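Local coordinates for protein TRAP dicarboxylate transporter-DctP subunit (Desulfovibrio desulfuricans subsp. desulfuricans, PDB 4NHB) that binds sn-glycerol-3-phosphate in a cleft and probably delivers it, as the periplasmic solute-binding component, to a TRAP-type membrane transporter, at residues M105-M110 with P176-F181; K279-I284 with G289-P294. All blocks are in the same frame, centred on the assembly; numbering follows the deposited sequence.

Two contacts illustrate how a periplasmic binding protein of the TRAP family combines ligand recognition with ordinary packing. Interaction 1 comes first along the chain and is the longer-range of the two: it joins the loop that follows strand 89-92 to helix 176-184, across 65 intervening residues, and its E107 touches the bound sn-glycerol-3-phosphate. Interaction 2 opens only after interaction 1 has closed; there the long helix 252-286 ends and the chain turns back into strand 290-292, which pairs in parallel with strand 227-229 of the mixed sheet. The centres lie about 24 Å apart and the contacts do not touch; interaction 1 helps form the ligand site through E107, and interaction 2 is packing centred about 21 Å from the chain centre.

Interaction 1 of 2, residues M105-M110 with P176-F181; sequences MLETPM and PLYTNF. With G3P (sn-glycerol-3-phosphate), chain P.
Y178 brings its phenol oxygen against the carboxylate of E107, and the two side chains cross at roughly a right angle, with carboxylate and ring planes 88° apart. The tyrosine OH donates to OE1 of E107 at 2.7 Å. It arrives from above the carboxylate, 59° out of its plane, while OE1 in turn lies at the ring edge. E107 reaches this place from the loop with CG beside its backbone N (chi1 -63°) and the rest of the chain extended, which carries its other oxygen to the ligand: O1 of G3P donates to OE2 at 2.7 Å. T94 also bonds to OE1 and the amide of I237 to OE2, so each buried oxygen has two partners and the group's rotation is probably well fixed. L177 sets its CD1 methyl 4.0 Å from the carbonyl O of E107, and the same methyl lies 3.9 Å above one face of the Y178 ring, offset toward the rim. Further along, F181 of the helix and P109 of the loop make an apolar contact, running alongside each other and pointing opposite ways, with CG of P109 4.1 Å from CD1 of F181, whose ring also meets H233. Y178, which is not among the ligand-pocket residues, thus probably helps position E107 at the glycerol end of the ligand, within the cleft characteristic of periplasmic solute-binding proteins.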
loop_
_atom_site.group_PDB
_atom_site.type_symbol
_atom_site.label_atom_id
_atom_site.label_comp_id
_atom_site.label_asym_id
_atom_site.label_seq_id
_atom_site.Cartn_x
_atom_site.Cartn_y
_atom_site.Cartn_z
ATOM N N MET A 105 -6.802 -5.831 6.669
ATOM C CA MET A 105 -8.053 -5.123 6.421
ATOM C C MET A 105 -7.902 -3.651 5.994
ATOM O O MET A 105 -8.882 -3.061 5.557
ATOM C CB MET A 105 -8.976 -5.256 7.628
ATOM C CG MET A 105 -9.347 -6.717 7.907
ATOM S SD MET A 105 -10.718 -6.941 9.074
ATOM C CE MET A 105 -12.087 -6.707 7.998
ATOM N N LEU A 106 -6.688 -3.103 6.090
ATOM C CA LEU A 106 -6.369 -1.799 5.500
ATOM C C LEU A 106 -6.695 -1.813 4.003
ATOM O O LEU A 106 -7.038 -0.782 3.431
ATOM C CB LEU A 106 -4.898 -1.423 5.731
ATOM C CG LEU A 106 -4.503 -1.069 7.195
ATOM C CD1 LEU A 106 -2.977 -1.032 7.463
ATOM C CD2 LEU A 106 -5.085 0.242 7.605
ATOM N N GLU A 107 -6.584 -2.992 3.380
ATOM C CA GLU A 107 -6.854 -3.164 1.949
ATOM C C GLU A 107 -8.032 -4.130 1.644
ATOM O O GLU A 107 -8.020 -4.831 0.656
ATOM C CB GLU A 107 -5.552 -3.595 1.234
ATOM C CG GLU A 107 -4.471 -2.548 1.319
ATOM C CD GLU A 107 -3.167 -2.888 0.608
ATOM O OE1 GLU A 107 -2.907 -4.084 0.330
ATOM O OE2 GLU A 107 -2.385 -1.926 0.343
ATOM N N THR A 108 -9.057 -4.111 2.502
ATOM C CA THR A 108 -10.289 -4.911 2.328
ATOM C C THR A 108 -10.858 -4.677 0.956
ATOM O O THR A 108 -11.152 -3.526 0.576
ATOM C CB THR A 108 -11.356 -4.502 3.385
ATOM O OG1 THR A 108 -10.853 -4.740 4.692
ATOM C CG2 THR A 108 -12.681 -5.251 3.203
ATOM N N PRO A 109 -10.975 -5.751 0.153
ATOM C CA PRO A 109 -11.478 -5.508 -1.194
ATOM C C PRO A 109 -12.904 -4.975 -1.172
ATOM O O PRO A 109 -13.675 -5.366 -0.315
ATOM C CB PRO A 109 -11.405 -6.889 -1.847
ATOM C CG PRO A 109 -10.306 -7.603 -1.106
ATOM C CD PRO A 109 -10.411 -7.104 0.301
ATOM N N MET A 110 -13.225 -4.073 -2.079
ATOM C CA MET A 110 -14.600 -3.584 -2.215
ATOM C C MET A 110 -15.111 -2.845 -0.994
ATOM O O MET A 110 -16.315 -2.823 -0.748
ATOM C CB MET A 110 -15.547 -4.769 -2.449
ATOM C CG MET A 110 -15.127 -5.678 -3.554
ATOM S SD MET A 110 -14.889 -4.744 -5.061
ATOM C CE MET A 110 -16.276 -3.602 -5.033
ATOM N N PRO A 176 -1.234 -12.900 1.979
ATOM C CA PRO A 176 -2.417 -13.760 1.895
ATOM C C PRO A 176 -3.685 -13.124 1.283
ATOM O O PRO A 176 -4.387 -13.698 0.412
ATOM C CB PRO A 176 -2.620 -14.167 3.359
ATOM C CG PRO A 176 -1.220 -14.296 3.862
ATOM C CD PRO A 176 -0.497 -13.110 3.235
ATOM N N LEU A 177 -3.997 -11.909 1.693
ATOM C CA LEU A 177 -5.207 -11.295 1.191
ATOM C C LEU A 177 -5.247 -11.224 -0.367
ATOM O O LEU A 177 -6.321 -11.328 -0.968
ATOM C CB LEU A 177 -5.407 -9.931 1.874
ATOM C CG LEU A 177 -4.821 -8.703 1.215
ATOM C CD1 LEU A 177 -5.821 -8.197 0.225
ATOM C CD2 LEU A 177 -4.526 -7.613 2.256
ATOM N N TYR A 178 -4.082 -11.080 -1.012
ATOM C CA TYR A 178 -3.983 -11.058 -2.490
ATOM C C TYR A 178 -4.059 -12.457 -3.196
ATOM O O TYR A 178 -4.683 -12.604 -4.235
ATOM C CB TYR A 178 -2.675 -10.362 -2.907
ATOM C CG TYR A 178 -2.741 -8.848 -2.737
ATOM C CD1 TYR A 178 -3.300 -8.065 -3.704
ATOM C CD2 TYR A 178 -2.287 -8.232 -1.578
ATOM C CE1 TYR A 178 -3.361 -6.670 -3.556
ATOM C CE2 TYR A 178 -2.380 -6.846 -1.414
ATOM C CZ TYR A 178 -2.899 -6.088 -2.423
ATOM O OH TYR A 178 -3.014 -4.725 -2.289
ATOM N N THR A 179 -3.391 -13.449 -2.632
ATOM C CA THR A 179 -3.426 -14.802 -3.193
ATOM C C THR A 179 -4.841 -15.354 -3.021
ATOM O O THR A 179 -5.380 -15.980 -3.929
ATOM C CB THR A 179 -2.382 -15.732 -2.531
ATOM O OG1 THR A 179 -2.575 -15.753 -1.114
ATOM C CG2 THR A 179 -0.932 -15.257 -2.839
ATOM N N ASN A 180 -5.457 -15.070 -1.880
ATOM C CA ASN A 180 -6.851 -15.474 -1.671
ATOM C C ASN A 180 -7.805 -14.791 -2.647
ATOM O O ASN A 180 -8.695 -15.398 -3.227
ATOM C CB ASN A 180 -7.295 -15.164 -0.251
ATOM C CG ASN A 180 -8.669 -15.720 0.023
ATOM O OD1 ASN A 180 -8.866 -16.937 -0.010
ATOM N ND2 ASN A 180 -9.638 -14.843 0.212
ATOM N N PHE A 181 -7.615 -13.499 -2.837
ATOM C CA PHE A 181 -8.490 -12.787 -3.684
ATOM C C PHE A 181 -8.345 -13.259 -5.142
ATOM O O PHE A 181 -9.338 -13.366 -5.878
ATOM C CB PHE A 181 -8.236 -11.284 -3.538
ATOM C CG PHE A 181 -9.060 -10.467 -4.438
ATOM C CD1 PHE A 181 -10.406 -10.323 -4.212
ATOM C CD2 PHE A 181 -8.505 -9.872 -5.558
ATOM C CE1 PHE A 181 -11.180 -9.587 -5.073
ATOM C CE2 PHE A 181 -9.281 -9.123 -6.395
ATOM C CZ PHE A 181 -10.610 -8.985 -6.163
HETATM O O1 G3P P . 0.118 -3.008 0.622
HETATM C C1 G3P P . 0.450 -4.172 -0.078
HETATM C C2 G3P P . 0.941 -3.815 -1.487
HETATM O O2 G3P P . 2.055 -2.971 -1.385
HETATM C C3 G3P P . 1.324 -5.102 -2.234
HETATM O O1P G3P P . 1.192 -4.888 -3.603
HETATM O O4P G3P P . 2.948 -3.227 -3.897
HETATM O O2P G3P P . 3.527 -5.692 -4.152
HETATM O O3P G3P P . 2.197 -4.542 -5.919
HETATM P P G3P P . 2.555 -4.573 -4.437
#

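Interaction 2 of 2, residues K279-I284 with G289-P294; sequences KAKATI and GNIHEP
K281 and I291 meet with their side chains crossed at about a right angle: the lysine presents its CB and CG to the isoleucine that comes from the strand. The touching is done by the CD1 methyl of I291, which sits 4.0 Å from CG of K281 and 3.6 Å from that residue's carbonyl O. With CG1 beside its own backbone N (chi1 -63°) and CD1 extended beyond it, I291 directs this branch at the helix, whereas the ammonium end of K281 leads away from the strand. I284, almost one turn later, uses its other branch, the CG2 methyl. This methyl is anti to the backbone N and lies 3.8 Å from CA of G289, and it also meets CG1 of I291 at 4.2 Å. The main chain adds a bond from G289 N to the carbonyl O of I284 at 3.0 Å, weak, with the N-H...O angle bent to 130°. L213 of helix 213-218 touches both K281 and I284, while I228 of strand 227-229 packs on I284. Where helix 252-286 runs out, its joint with strand 290-292 therefore relies mainly on non-directional van der Waals packing of methyl groups, and the one weak backbone bond probably adds little directional hold.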
loop_
_atom_site.group_PDB
_atom_site.type_symbol
_atom_site.label_atom_id
_atom_site.label_comp_id
_atom_site.label_asym_id
_atom_site.label_seq_id
_atom_site.Cartn_x
_atom_site.Cartn_y
_atom_site.Cartn_z
ATOM N N LYS A 279 -3.652 11.864 -14.734
ATOM C CA LYS A 279 -2.551 12.065 -15.657
ATOM C C LYS A 279 -2.045 10.723 -16.141
ATOM O O LYS A 279 -1.687 10.600 -17.320
ATOM C CB LYS A 279 -1.408 12.857 -15.014
ATOM C CG LYS A 279 -1.781 14.219 -14.448
ATOM C CD LYS A 279 -0.557 15.062 -14.159
ATOM C CE LYS A 279 -0.930 16.473 -13.704
ATOM N NZ LYS A 279 -1.871 17.178 -14.645
ATOM N N ALA A 280 -2.015 9.729 -15.241
ATOM C CA ALA A 280 -1.619 8.347 -15.581
ATOM C C ALA A 280 -2.536 7.731 -16.608
ATOM O O ALA A 280 -2.107 7.014 -17.505
ATOM C CB ALA A 280 -1.600 7.458 -14.346
ATOM N N LYS A 281 -3.815 8.003 -16.464
ATOM C CA LYS A 281 -4.777 7.433 -17.385
ATOM C C LYS A 281 -4.558 8.058 -18.762
ATOM O O LYS A 281 -4.575 7.369 -19.802
ATOM C CB LYS A 281 -6.201 7.695 -16.849
ATOM C CG LYS A 281 -6.760 6.583 -16.001
ATOM C CD LYS A 281 -8.030 7.022 -15.225
ATOM C CE LYS A 281 -8.426 5.988 -14.155
ATOM N NZ LYS A 281 -9.413 6.503 -13.138
ATOM N N ALA A 282 -4.348 9.366 -18.764
ATOM C CA ALA A 282 -4.112 10.078 -19.999
ATOM C C ALA A 282 -2.878 9.450 -20.634
ATOM O O ALA A 282 -2.945 8.941 -21.748
ATOM C CB ALA A 282 -3.909 11.559 -19.732
ATOM N N THR A 283 -1.779 9.438 -19.879
ATOM C CA THR A 283 -0.492 8.943 -20.348
ATOM C C THR A 283 -0.591 7.569 -21.013
ATOM O O THR A 283 -0.012 7.349 -22.072
ATOM C CB THR A 283 0.519 8.862 -19.193
ATOM O OG1 THR A 283 0.721 10.164 -18.630
ATOM C CG2 THR A 283 1.840 8.332 -19.671
ATOM N N ILE A 284 -1.310 6.644 -20.389
ATOM C CA ILE A 284 -1.524 5.333 -20.981
ATOM C C ILE A 284 -2.147 5.475 -22.367
ATOM O O ILE A 284 -1.666 4.881 -23.329
ATOM C CB ILE A 284 -2.376 4.460 -20.064
ATOM C CG1 ILE A 284 -1.578 4.176 -18.779
ATOM C CG2 ILE A 284 -2.690 3.151 -20.695
ATOM C CD1 ILE A 284 -2.304 3.353 -17.801
ATOM N N GLY A 289 -1.187 2.551 -25.106
ATOM C CA GLY A 289 -1.887 1.775 -24.105
ATOM C C GLY A 289 -3.388 1.823 -24.351
ATOM O O GLY A 289 -3.895 2.768 -24.965
ATOM N N ASN A 290 -4.105 0.816 -23.865
ATOM C CA ASN A 290 -5.557 0.829 -23.919
ATOM C C ASN A 290 -6.169 0.755 -22.520
ATOM O O ASN A 290 -5.617 0.127 -21.612
ATOM C CB ASN A 290 -6.050 -0.341 -24.766
ATOM C CG ASN A 290 -5.713 -0.180 -26.254
ATOM O OD1 ASN A 290 -5.103 0.816 -26.667
ATOM N ND2 ASN A 290 -6.098 -1.173 -27.061
ATOM N N ILE A 291 -7.307 1.410 -22.344
ATOM C CA ILE A 291 -8.045 1.282 -21.107
ATOM C C ILE A 291 -9.390 0.677 -21.407
ATOM O O ILE A 291 -10.098 1.146 -22.278
ATOM C CB ILE A 291 -8.230 2.644 -20.397
ATOM C CG1 ILE A 291 -6.846 3.200 -20.024
ATOM C CG2 ILE A 291 -9.122 2.478 -19.179
ATOM C CD1 ILE A 291 -6.849 4.619 -19.461
ATOM N N HIS A 292 -9.741 -0.346 -20.652
ATOM C CA HIS A 292 -10.962 -1.068 -20.879
ATOM C C HIS A 292 -11.856 -0.964 -19.671
ATOM O O HIS A 292 -11.423 -0.596 -18.575
ATOM C CB HIS A 292 -10.661 -2.537 -21.158
ATOM C CG HIS A 292 -9.739 -2.748 -22.313
ATOM N ND1 HIS A 292 -9.982 -2.228 -23.565
ATOM C CD2 HIS A 292 -8.566 -3.417 -22.404
ATOM C CE1 HIS A 292 -9.001 -2.572 -24.381
ATOM N NE2 HIS A 292 -8.131 -3.296 -23.702
ATOM N N GLU A 293 -13.109 -1.325 -19.900
ATOM C CA GLU A 293 -14.140 -1.307 -18.886
ATOM C C GLU A 293 -14.642 -2.732 -18.716
ATOM O O GLU A 293 -15.230 -3.314 -19.642
ATOM C CB GLU A 293 -15.292 -0.377 -19.320
ATOM C CG GLU A 293 -16.306 -0.135 -18.215
ATOM C CD GLU A 293 -15.876 0.969 -17.262
ATOM O OE1 GLU A 293 -15.041 0.706 -16.363
ATOM O OE2 GLU A 293 -16.379 2.107 -17.431
ATOM N N PRO A 294 -14.411 -3.325 -17.544
ATOM C CA PRO A 294 -14.981 -4.664 -17.480
ATOM C C PRO A 294 -16.436 -4.611 -17.953
ATOM O O PRO A 294 -17.051 -3.538 -18.033
ATOM C CB PRO A 294 -14.905 -5.021 -15.989
ATOM C CG PRO A 294 -13.851 -4.148 -15.435
ATOM C CD PRO A 294 -13.873 -2.879 -16.246
#